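Local atomic coordinates of DNA replication licensing factor MCM related protein (Thermoplasma acidophilum, PDB entry 4ME3), a protein that probably binds single-stranded DNA as the N-terminal, zinc-carrying part of an archaeal MCM, a family of ATP-driven replicative helicases. Residues V44-V49 against E221-G226; F137-N142 against I193-V198; T217-D222 against F256-A261; V234-I239 against I262-D267. All coordinates share one frame; numbering follows the deposited sequence.

In the fold
Contacts 2, 3 and 4 each pair strands of one mixed, curled sheet, that of the MCM OB domain, whereas contact 1 ties that domain to the helical MCM N-terminal domain. Contact 1 is a surface contact held by charge and one water; contact 4 is largely buried, with valines packed on one side of its ladder, and contacts 2 and 3 are partly buried. Contacts 2 and 3 hold neighbouring strands, 191-201 and 215-221. Contact 3 and contact 4 also meet, through Tyr-260 N and Ile-239 O. The loop segment of contact 1 starts where strand 215-221 ends: Glu-221 and Asp-222 belong to it and to contact 3.

Contact 1 (V44-V49 against E221-G226); sequences VRTLYV and EDDLAG
Arg-45 lays the NE side of its guanidinium against the carboxylate of Asp-222, a two-nitrogen salt bridge joining the helical MCM N-terminal domain to the loop after an OB-domain strand. The two nitrogens differ in aim. NH2 sends an almost straight bond (176°) to Asp-222 OD1 at 3.0 Å, in the guanidinium plane but from above the carboxylate plane. NE reaches Asp-222 OD2 at 2.9 Å through a bent bond that uses the syn lone pair, with the oxygen tilted out of the guanidinium plane. The flat groups are turned 60° against each other. With CG between the backbone N and the carbonyl carbon (chi1 57°), the rest of the arginine runs extended to NE and reaches the carboxylate. Asn-97 ND2, from the strand beside 46-50, also donates to Asp-222 OD2.

Thr-46 turns toward Asp-223, and its CG2 lies 3.6 Å from Asp-223 OD2. The other oxygen of that carboxylate, OD1, makes a salt bridge with Arg-99, so the charge of Asp-223 is probably balanced from strand 97-101. Tyr-48 reaches across with its hydroxyl, which lies 3.7 Å from Leu-224 CD2. A water at the edge of the tyrosine ring, in its plane, closes the link: it lies 2.7 Å from Tyr-48 OH and donates to Asp-223 OD2 at 2.6 Å.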
# COMPACT_ATOMS: atom_id res chain seq x y z
N VAL A 44 -0.15 3.52 15.86
CA VAL A 44 0.66 2.43 15.33
C VAL A 44 -0.26 1.55 14.49
O VAL A 44 -1.29 1.09 14.97
CB VAL A 44 1.29 1.60 16.46
CG1 VAL A 44 2.14 0.47 15.88
CG2 VAL A 44 2.12 2.49 17.37
N ARG A 45 0.11 1.32 13.24
CA ARG A 45 -0.79 0.63 12.33
C ARG A 45 -0.03 -0.14 11.25
O ARG A 45 -0.45 -0.17 10.10
CB ARG A 45 -1.72 1.63 11.67
CG ARG A 45 -1.00 2.74 10.92
CD ARG A 45 -1.97 3.70 10.29
NE ARG A 45 -1.30 4.81 9.64
CZ ARG A 45 -1.86 5.99 9.41
NH1 ARG A 45 -3.11 6.23 9.79
NH2 ARG A 45 -1.17 6.95 8.81
N THR A 46 1.08 -0.76 11.65
CA THR A 46 1.88 -1.58 10.75
C THR A 46 2.28 -2.90 11.41
O THR A 46 2.68 -2.93 12.58
CB THR A 46 3.17 -0.86 10.33
OG1 THR A 46 2.84 0.39 9.72
CG2 THR A 46 3.97 -1.71 9.35
N LEU A 47 2.20 -3.98 10.65
CA LEU A 47 2.69 -5.28 11.08
C LEU A 47 3.62 -5.83 10.01
O LEU A 47 3.25 -5.87 8.84
CB LEU A 47 1.53 -6.26 11.29
CG LEU A 47 1.96 -7.68 11.68
CD1 LEU A 47 2.55 -7.70 13.08
CD2 LEU A 47 0.80 -8.66 11.57
N TYR A 48 4.81 -6.25 10.42
CA TYR A 48 5.72 -6.96 9.53
C TYR A 48 5.57 -8.46 9.70
O TYR A 48 5.62 -8.97 10.82
CB TYR A 48 7.16 -6.55 9.81
CG TYR A 48 7.50 -5.17 9.32
CD1 TYR A 48 7.98 -4.97 8.03
CD2 TYR A 48 7.33 -4.06 10.13
CE1 TYR A 48 8.28 -3.71 7.56
CE2 TYR A 48 7.63 -2.79 9.67
CZ TYR A 48 8.10 -2.62 8.39
OH TYR A 48 8.40 -1.36 7.92
N VAL A 49 5.39 -9.16 8.59
CA VAL A 49 5.29 -10.62 8.60
C VAL A 49 6.48 -11.22 7.86
O VAL A 49 6.85 -10.76 6.79
CB VAL A 49 3.98 -11.10 7.95
CG1 VAL A 49 4.02 -12.60 7.71
CG2 VAL A 49 2.79 -10.72 8.81
N GLU A 221 5.49 5.32 1.43
CA GLU A 221 4.30 5.91 2.03
C GLU A 221 4.23 5.66 3.53
O GLU A 221 4.79 4.69 4.04
CB GLU A 221 3.04 5.36 1.38
CG GLU A 221 2.83 5.78 -0.07
CD GLU A 221 1.44 5.44 -0.57
OE1 GLU A 221 0.79 4.55 0.02
OE2 GLU A 221 1.00 6.07 -1.55
N ASP A 222 3.53 6.56 4.21
CA ASP A 222 3.22 6.41 5.63
C ASP A 222 4.50 6.21 6.46
O ASP A 222 5.38 7.07 6.46
CB ASP A 222 2.20 5.29 5.82
CG ASP A 222 1.41 5.41 7.11
OD1 ASP A 222 1.61 6.41 7.85
OD2 ASP A 222 0.57 4.52 7.38
N ASP A 223 4.60 5.08 7.16
CA ASP A 223 5.73 4.82 8.04
C ASP A 223 7.06 4.69 7.30
O ASP A 223 8.12 4.76 7.92
CB ASP A 223 5.48 3.55 8.87
CG ASP A 223 4.94 2.39 8.04
OD1 ASP A 223 3.95 2.59 7.31
OD2 ASP A 223 5.51 1.28 8.13
N LEU A 224 7.01 4.51 5.98
CA LEU A 224 8.23 4.37 5.20
C LEU A 224 8.71 5.70 4.60
O LEU A 224 9.83 5.79 4.11
CB LEU A 224 8.04 3.34 4.08
CG LEU A 224 7.77 1.91 4.55
CD1 LEU A 224 7.71 0.96 3.36
CD2 LEU A 224 8.82 1.47 5.56
N ALA A 225 7.87 6.73 4.64
CA ALA A 225 8.26 8.03 4.11
C ALA A 225 9.25 8.74 5.04
O ALA A 225 9.16 8.61 6.26
CB ALA A 225 7.04 8.91 3.88
N GLY A 226 10.19 9.47 4.45
CA GLY A 226 11.12 10.28 5.22
C GLY A 226 12.29 9.52 5.79
O GLY A 226 12.90 9.97 6.76
O HOH W 1 7.62 0.65 9.47

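Contact 2 (F137-N142 against I193-V198); sequences FPKLKN and IDVQKV
Phe-137 O accepts from Val-195 N at 2.8 Å, the shortest of the four backbone bonds between 137-142 and 193-198, in the antiparallel ladder of strands 123-147 and 191-201 of the MCM OB domain. Phe-137 N returns a straighter bond (166°) to Val-195 O, and Lys-139 and Ile-193 form the next hydrogen-bonded pair, N to O in both directions. Between them Pro-138, which has no N-H to give, faces Asp-194 in a non-hydrogen-bonded pair; its CA makes a CA-H...O contact of 3.5 Å with Ile-193 O.

The side chains of Phe-137, Lys-139, Ile-193 and Val-195 share one face of the sheet. A first torsion of 62° swings the Phe-137 ring back over the neighbouring strand. There Val-195 CB sits over one ring face in a CH-pi contact, 4.0 Å from the centroid, and Val-195 CG1 touches ring atom CZ at 3.6 Å. The valine's other methyl, CG2, presses tightly on Lys-139 CB at 3.5 Å. Cut back to an alanine, Phe-137 would probably leave Val-195 CB without its CH-pi partner and CG1 without the CZ contact.

Lys-141 follows where the strand bulges, its CD 3.9 Å from Ile-193 CD1. Lys-139 NZ goes on to a salt bridge with Glu-221, so the lysine's methylenes serve the apolar packing while its charge is met by the carboxylate.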
# COMPACT_ATOMS: atom_id res chain seq x y z
N PHE A 137 5.14 14.79 1.46
CA PHE A 137 3.89 15.52 1.24
C PHE A 137 2.68 14.64 1.56
O PHE A 137 2.77 13.42 1.55
CB PHE A 137 3.81 16.02 -0.20
CG PHE A 137 3.83 14.93 -1.23
CD1 PHE A 137 5.02 14.41 -1.68
CD2 PHE A 137 2.64 14.44 -1.75
CE1 PHE A 137 5.04 13.40 -2.64
CE2 PHE A 137 2.65 13.44 -2.70
CZ PHE A 137 3.85 12.92 -3.14
N PRO A 138 1.54 15.28 1.85
CA PRO A 138 0.35 14.51 2.22
C PRO A 138 -0.45 14.04 1.01
O PRO A 138 -0.60 14.78 0.03
CB PRO A 138 -0.47 15.50 3.04
CG PRO A 138 -0.14 16.82 2.43
CD PRO A 138 1.31 16.73 1.98
N LYS A 139 -0.96 12.82 1.08
CA LYS A 139 -1.83 12.28 0.06
C LYS A 139 -3.12 11.80 0.71
O LYS A 139 -3.10 11.15 1.75
CB LYS A 139 -1.16 11.12 -0.67
CG LYS A 139 -2.12 10.27 -1.51
CD LYS A 139 -1.57 8.87 -1.74
CE LYS A 139 -2.69 7.86 -1.92
NZ LYS A 139 -2.20 6.46 -1.84
N LEU A 140 -4.24 12.14 0.09
CA LEU A 140 -5.54 11.71 0.56
C LEU A 140 -5.63 10.19 0.53
O LEU A 140 -5.38 9.58 -0.51
CB LEU A 140 -6.62 12.33 -0.33
CG LEU A 140 -8.08 12.22 0.10
CD1 LEU A 140 -8.29 12.87 1.45
CD2 LEU A 140 -8.95 12.87 -0.96
N LYS A 141 -5.97 9.58 1.66
CA LYS A 141 -6.00 8.12 1.76
C LYS A 141 -7.42 7.61 1.98
O LYS A 141 -7.91 6.77 1.23
CB LYS A 141 -5.09 7.63 2.88
CG LYS A 141 -5.02 6.12 3.01
CD LYS A 141 -4.44 5.48 1.75
CE LYS A 141 -4.38 3.96 1.87
NZ LYS A 141 -3.52 3.51 3.01
N ASN A 142 -8.07 8.11 3.03
CA ASN A 142 -9.48 7.82 3.23
C ASN A 142 -10.26 9.13 3.15
O ASN A 142 -10.19 9.96 4.06
CB ASN A 142 -9.72 7.13 4.58
CG ASN A 142 -11.06 6.43 4.64
OD1 ASN A 142 -11.67 6.14 3.60
ND2 ASN A 142 -11.54 6.16 5.85
N ILE A 193 -1.97 10.44 4.42
CA ILE A 193 -0.73 9.77 4.77
C ILE A 193 0.45 10.48 4.11
O ILE A 193 0.29 11.12 3.06
CB ILE A 193 -0.73 8.29 4.33
CG1 ILE A 193 -0.93 8.18 2.82
CG2 ILE A 193 -1.81 7.52 5.07
CD1 ILE A 193 -0.79 6.77 2.28
N ASP A 194 1.61 10.38 4.73
CA ASP A 194 2.85 10.91 4.19
C ASP A 194 3.24 10.12 2.95
O ASP A 194 3.08 8.90 2.90
CB ASP A 194 3.98 10.79 5.21
CG ASP A 194 3.77 11.66 6.43
OD1 ASP A 194 3.33 12.83 6.26
OD2 ASP A 194 4.05 11.19 7.55
N VAL A 195 3.77 10.83 1.96
CA VAL A 195 4.31 10.19 0.76
C VAL A 195 5.62 10.87 0.39
O VAL A 195 5.78 12.08 0.57
CB VAL A 195 3.34 10.30 -0.43
CG1 VAL A 195 3.92 9.61 -1.66
CG2 VAL A 195 1.98 9.72 -0.08
N GLN A 196 6.56 10.09 -0.12
CA GLN A 196 7.82 10.63 -0.59
C GLN A 196 8.27 9.80 -1.78
O GLN A 196 8.14 8.58 -1.77
CB GLN A 196 8.86 10.56 0.52
CG GLN A 196 10.20 11.19 0.16
CD GLN A 196 11.20 11.11 1.29
OE1 GLN A 196 11.27 10.10 2.00
NE2 GLN A 196 11.98 12.17 1.47
N LYS A 197 8.78 10.46 -2.81
CA LYS A 197 9.37 9.74 -3.93
C LYS A 197 10.88 9.79 -3.79
O LYS A 197 11.45 10.83 -3.46
CB LYS A 197 8.94 10.34 -5.27
CG LYS A 197 7.43 10.47 -5.43
CD LYS A 197 7.06 10.74 -6.87
CE LYS A 197 5.56 10.92 -7.03
NZ LYS A 197 5.19 11.22 -8.45
N VAL A 198 11.51 8.65 -4.06
CA VAL A 198 12.94 8.50 -3.92
C VAL A 198 13.50 7.85 -5.17
O VAL A 198 13.09 6.75 -5.54
CB VAL A 198 13.29 7.63 -2.70
CG1 VAL A 198 14.79 7.49 -2.53
CG2 VAL A 198 12.65 8.21 -1.43

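Contact 3 (T217-D222 against F256-A261); sequences TIITED and FTYLYA
Thr-217 starts the pairing of two parallel strands, 215-221 and 250-261, in the curled sheet of the OB domain: its O accepts from Leu-259 N, and a water joins its N to Thr-257 O. Ile-218 comes next, bridged with Leu-259. Its CA makes a CA-H...O contact with Leu-259 O, and its CG2, anti to the backbone N, rests 3.7 Å from Ala-261 CB on the side of the sheet that Leu-259 shares.

Ile-219 points to the other face, among the tyrosines. Its backbone is held at both ends, N donating to Leu-259 O at 2.8 Å and O accepting from Ala-261 N at 3.0 Å. Each branch meets a different ring: CG1 lies 3.6 Å from Tyr-258 CD2, and CG2 approaches Tyr-260 CD1 more loosely. Thr-220 turns away, its OG1 donating to Gln-196 O of the adjoining strand.

Glu-221 ends the strand. A water accepts from its N and donates to Ala-261 O, carrying the ladder on past the last direct bond. The glutamate chain, extended beyond CG, brings OE1 to the edge of the Tyr-260 ring, where the hydroxyl donates to it at 2.7 Å from above the carboxylate plane; carboxylate and ring stand 82° apart. Were Glu-221 a leucine, the Tyr-260 hydroxyl would probably be left without its acceptor and Lys-139 without its ion-pair mate. With Tyr-260 OH on OE1 and Lys-139 NZ on OE2, both oxygens are engaged, which is likely to favour the ionised carboxylate and fix its rotation.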
# COMPACT_ATOMS: atom_id res chain seq x y z
N THR A 217 12.39 5.06 -9.68
CA THR A 217 11.79 5.77 -8.57
C THR A 217 11.03 4.83 -7.65
O THR A 217 10.35 3.91 -8.11
CB THR A 217 10.83 6.87 -9.04
OG1 THR A 217 11.57 7.87 -9.73
CG2 THR A 217 10.11 7.50 -7.86
N ILE A 218 11.17 5.07 -6.36
CA ILE A 218 10.49 4.30 -5.34
C ILE A 218 9.49 5.23 -4.67
O ILE A 218 9.82 6.37 -4.34
CB ILE A 218 11.48 3.79 -4.27
CG1 ILE A 218 12.61 2.99 -4.93
CG2 ILE A 218 10.75 2.94 -3.24
CD1 ILE A 218 13.86 2.96 -4.11
N ILE A 219 8.27 4.74 -4.49
CA ILE A 219 7.27 5.46 -3.72
C ILE A 219 7.28 4.90 -2.30
O ILE A 219 7.06 3.71 -2.10
CB ILE A 219 5.86 5.31 -4.32
CG1 ILE A 219 5.81 5.87 -5.74
CG2 ILE A 219 4.82 6.00 -3.45
CD1 ILE A 219 6.24 7.31 -5.86
N THR A 220 7.55 5.76 -1.32
CA THR A 220 7.51 5.35 0.07
C THR A 220 6.36 6.08 0.76
O THR A 220 6.25 7.30 0.67
CB THR A 220 8.83 5.67 0.81
OG1 THR A 220 9.08 7.08 0.79
CG2 THR A 220 9.99 4.94 0.15
N GLU A 221 5.49 5.32 1.43
CA GLU A 221 4.30 5.91 2.03
C GLU A 221 4.23 5.66 3.53
O GLU A 221 4.79 4.69 4.04
CB GLU A 221 3.04 5.36 1.38
CG GLU A 221 2.83 5.78 -0.07
CD GLU A 221 1.44 5.44 -0.57
OE1 GLU A 221 0.79 4.55 0.02
OE2 GLU A 221 1.00 6.07 -1.55
N ASP A 222 3.53 6.56 4.21
CA ASP A 222 3.22 6.41 5.63
C ASP A 222 4.50 6.21 6.46
O ASP A 222 5.38 7.07 6.46
CB ASP A 222 2.20 5.29 5.82
CG ASP A 222 1.41 5.41 7.11
OD1 ASP A 222 1.61 6.41 7.85
OD2 ASP A 222 0.57 4.52 7.38
N PHE A 256 6.60 4.04 -17.95
CA PHE A 256 7.83 3.67 -17.27
C PHE A 256 7.47 2.98 -15.96
O PHE A 256 6.37 3.17 -15.43
CB PHE A 256 8.73 4.89 -17.02
CG PHE A 256 8.12 5.94 -16.13
CD1 PHE A 256 7.26 6.90 -16.65
CD2 PHE A 256 8.42 5.99 -14.78
CE1 PHE A 256 6.70 7.87 -15.83
CE2 PHE A 256 7.86 6.95 -13.96
CZ PHE A 256 7.01 7.90 -14.48
N THR A 257 8.38 2.15 -15.46
CA THR A 257 8.12 1.43 -14.22
C THR A 257 8.62 2.21 -13.01
O THR A 257 9.57 2.99 -13.11
CB THR A 257 8.81 0.06 -14.22
OG1 THR A 257 10.21 0.22 -14.44
CG2 THR A 257 8.23 -0.84 -15.30
N TYR A 258 7.97 1.97 -11.88
CA TYR A 258 8.43 2.48 -10.59
C TYR A 258 8.08 1.44 -9.54
O TYR A 258 7.30 0.53 -9.79
CB TYR A 258 7.81 3.84 -10.27
CG TYR A 258 6.33 3.81 -9.95
CD1 TYR A 258 5.38 3.94 -10.96
CD2 TYR A 258 5.88 3.69 -8.64
CE1 TYR A 258 4.02 3.94 -10.67
CE2 TYR A 258 4.53 3.68 -8.35
CZ TYR A 258 3.61 3.80 -9.36
OH TYR A 258 2.26 3.79 -9.07
N LEU A 259 8.68 1.57 -8.36
CA LEU A 259 8.49 0.57 -7.32
C LEU A 259 7.71 1.15 -6.15
O LEU A 259 8.09 2.20 -5.62
CB LEU A 259 9.84 0.05 -6.84
CG LEU A 259 9.82 -1.25 -6.03
CD1 LEU A 259 9.45 -2.43 -6.92
CD2 LEU A 259 11.18 -1.47 -5.39
N TYR A 260 6.63 0.48 -5.77
CA TYR A 260 5.88 0.84 -4.58
C TYR A 260 6.43 0.07 -3.39
O TYR A 260 6.29 -1.16 -3.31
CB TYR A 260 4.39 0.53 -4.76
CG TYR A 260 3.57 0.90 -3.55
CD1 TYR A 260 3.12 2.20 -3.37
CD2 TYR A 260 3.27 -0.04 -2.58
CE1 TYR A 260 2.38 2.55 -2.27
CE2 TYR A 260 2.53 0.30 -1.46
CZ TYR A 260 2.08 1.60 -1.32
OH TYR A 260 1.34 1.95 -0.21
N ALA A 261 7.06 0.78 -2.46
CA ALA A 261 7.81 0.14 -1.39
C ALA A 261 6.92 -0.58 -0.38
O ALA A 261 5.93 -0.02 0.11
CB ALA A 261 8.67 1.18 -0.67
O HOH W 2 10.80 5.16 -12.13
O HOH W 3 5.30 2.47 0.82

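Contact 4 (V234-I239 against I262-D267); sequences VIVDGI and INVRKD
A classic beta bulge marks one end of this antiparallel ladder of the OB-domain sheet, where Ile-262 and Asn-263 both face Asp-237. Asp-237 O takes two backbone donors, Ile-262 N at 2.7 Å and Asn-263 N at 3.0 Å, while Asp-237 N gives its own bond to Asn-263 O. Beyond the bulge the pairing is regular, and Ile-235 and Arg-265 exchange N-to-O bonds in both directions.

On the sheet face of Asp-237 and Asn-263 the two side chains run side by side, pointing the same way. Asn-263 ND2 donates to Asp-237 OD2 at 3.2 Å, nearly in line with the C-O bond, and the amide and carboxylate are only 21° from coplanar. Asn-263 CG stands anti to the backbone N (chi1 -172°), which sets the amide beside the aspartate. Ser-125 binds the other carboxylate oxygen, OD1, so both ends of this buried group have partners. Over one face of the Arg-265 guanidinium lies Asn-263 ND2, and Arg-265 NH1 bends back to donate to Val-264 O at 2.9 Å.

The opposite face carries Val-234, Val-236 and Val-264 beside the stem of Lys-266. Val-236 CG2 meets Val-264 CG2 at 4.1 Å, and Val-234 CG1 lies 3.9 Å from Lys-266 CG before that lysine leads its NZ off to Asn-232. At the bulged end Ile-239 CG1 faces Ile-262 CG1 at 4.2 Å. The chain turns a corner at Ile-262, so the start of strand 233-247 lies against 263-267 and its later part against 250-261. This bulge with its corner is of the kind that lets OB-fold sheets curl into a barrel.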
# COMPACT_ATOMS: atom_id res chain seq x y z
N VAL A 234 20.46 1.17 -0.41
CA VAL A 234 19.20 0.56 -0.01
C VAL A 234 18.86 -0.70 -0.78
O VAL A 234 19.29 -0.89 -1.92
CB VAL A 234 18.03 1.56 -0.17
CG1 VAL A 234 18.33 2.85 0.57
CG2 VAL A 234 17.77 1.86 -1.64
N ILE A 235 18.11 -1.58 -0.12
CA ILE A 235 17.43 -2.68 -0.78
C ILE A 235 15.95 -2.49 -0.49
O ILE A 235 15.55 -2.41 0.67
CB ILE A 235 17.86 -4.05 -0.25
CG1 ILE A 235 19.37 -4.24 -0.43
CG2 ILE A 235 17.09 -5.15 -0.96
CD1 ILE A 235 19.92 -5.43 0.31
N VAL A 236 15.15 -2.42 -1.55
CA VAL A 236 13.73 -2.19 -1.40
C VAL A 236 12.94 -3.36 -1.96
O VAL A 236 13.15 -3.79 -3.09
CB VAL A 236 13.30 -0.91 -2.12
CG1 VAL A 236 11.80 -0.70 -2.02
CG2 VAL A 236 14.05 0.28 -1.54
N ASP A 237 12.04 -3.89 -1.14
CA ASP A 237 11.08 -4.89 -1.58
C ASP A 237 9.78 -4.16 -1.87
O ASP A 237 9.29 -3.41 -1.03
CB ASP A 237 10.87 -5.94 -0.49
CG ASP A 237 12.17 -6.50 0.04
OD1 ASP A 237 12.98 -7.01 -0.77
OD2 ASP A 237 12.40 -6.43 1.27
N GLY A 238 9.22 -4.35 -3.05
CA GLY A 238 8.04 -3.60 -3.42
C GLY A 238 7.30 -4.15 -4.62
O GLY A 238 7.74 -5.10 -5.26
N ILE A 239 6.15 -3.54 -4.90
CA ILE A 239 5.34 -3.92 -6.05
C ILE A 239 5.74 -3.07 -7.24
O ILE A 239 5.75 -1.84 -7.17
CB ILE A 239 3.84 -3.74 -5.76
CG1 ILE A 239 3.46 -4.43 -4.45
CG2 ILE A 239 3.02 -4.30 -6.92
CD1 ILE A 239 2.04 -4.19 -4.01
N ILE A 262 7.28 -1.82 -0.09
CA ILE A 262 6.62 -2.60 0.97
C ILE A 262 7.55 -2.74 2.17
O ILE A 262 7.09 -2.78 3.32
CB ILE A 262 6.22 -4.00 0.46
CG1 ILE A 262 5.17 -3.89 -0.64
CG2 ILE A 262 5.70 -4.85 1.61
CD1 ILE A 262 3.87 -3.25 -0.20
N ASN A 263 8.85 -2.83 1.90
CA ASN A 263 9.86 -2.98 2.94
C ASN A 263 11.16 -2.34 2.48
O ASN A 263 11.51 -2.42 1.30
CB ASN A 263 10.07 -4.47 3.25
CG ASN A 263 10.97 -4.70 4.46
OD1 ASN A 263 10.84 -4.05 5.49
ND2 ASN A 263 11.89 -5.65 4.33
N VAL A 264 11.87 -1.70 3.40
CA VAL A 264 13.10 -0.99 3.07
C VAL A 264 14.20 -1.34 4.06
O VAL A 264 13.97 -1.39 5.27
CB VAL A 264 12.89 0.54 3.09
CG1 VAL A 264 14.21 1.28 3.02
CG2 VAL A 264 11.97 0.97 1.95
N ARG A 265 15.40 -1.59 3.55
CA ARG A 265 16.57 -1.85 4.39
C ARG A 265 17.75 -1.01 3.91
O ARG A 265 17.94 -0.83 2.71
CB ARG A 265 16.95 -3.33 4.34
CG ARG A 265 15.96 -4.25 5.04
CD ARG A 265 15.99 -4.07 6.56
NE ARG A 265 15.07 -4.99 7.22
CZ ARG A 265 13.78 -4.75 7.44
NH1 ARG A 265 13.23 -3.60 7.06
NH2 ARG A 265 13.03 -5.66 8.04
N LYS A 266 18.54 -0.52 4.86
CA LYS A 266 19.71 0.31 4.55
C LYS A 266 20.99 -0.30 5.11
O LYS A 266 20.96 -1.08 6.06
CB LYS A 266 19.53 1.71 5.13
CG LYS A 266 18.49 2.55 4.42
CD LYS A 266 18.88 4.01 4.42
CE LYS A 266 18.52 4.68 5.72
NZ LYS A 266 18.99 6.09 5.77
N ASP A 267 22.12 0.08 4.52
CA ASP A 267 23.42 -0.32 5.04
C ASP A 267 24.46 0.74 4.69
O ASP A 267 24.25 1.56 3.80
CB ASP A 267 23.84 -1.67 4.48
CG ASP A 267 24.20 -1.61 3.01
OD1 ASP A 267 23.28 -1.50 2.18
OD2 ASP A 267 25.41 -1.66 2.70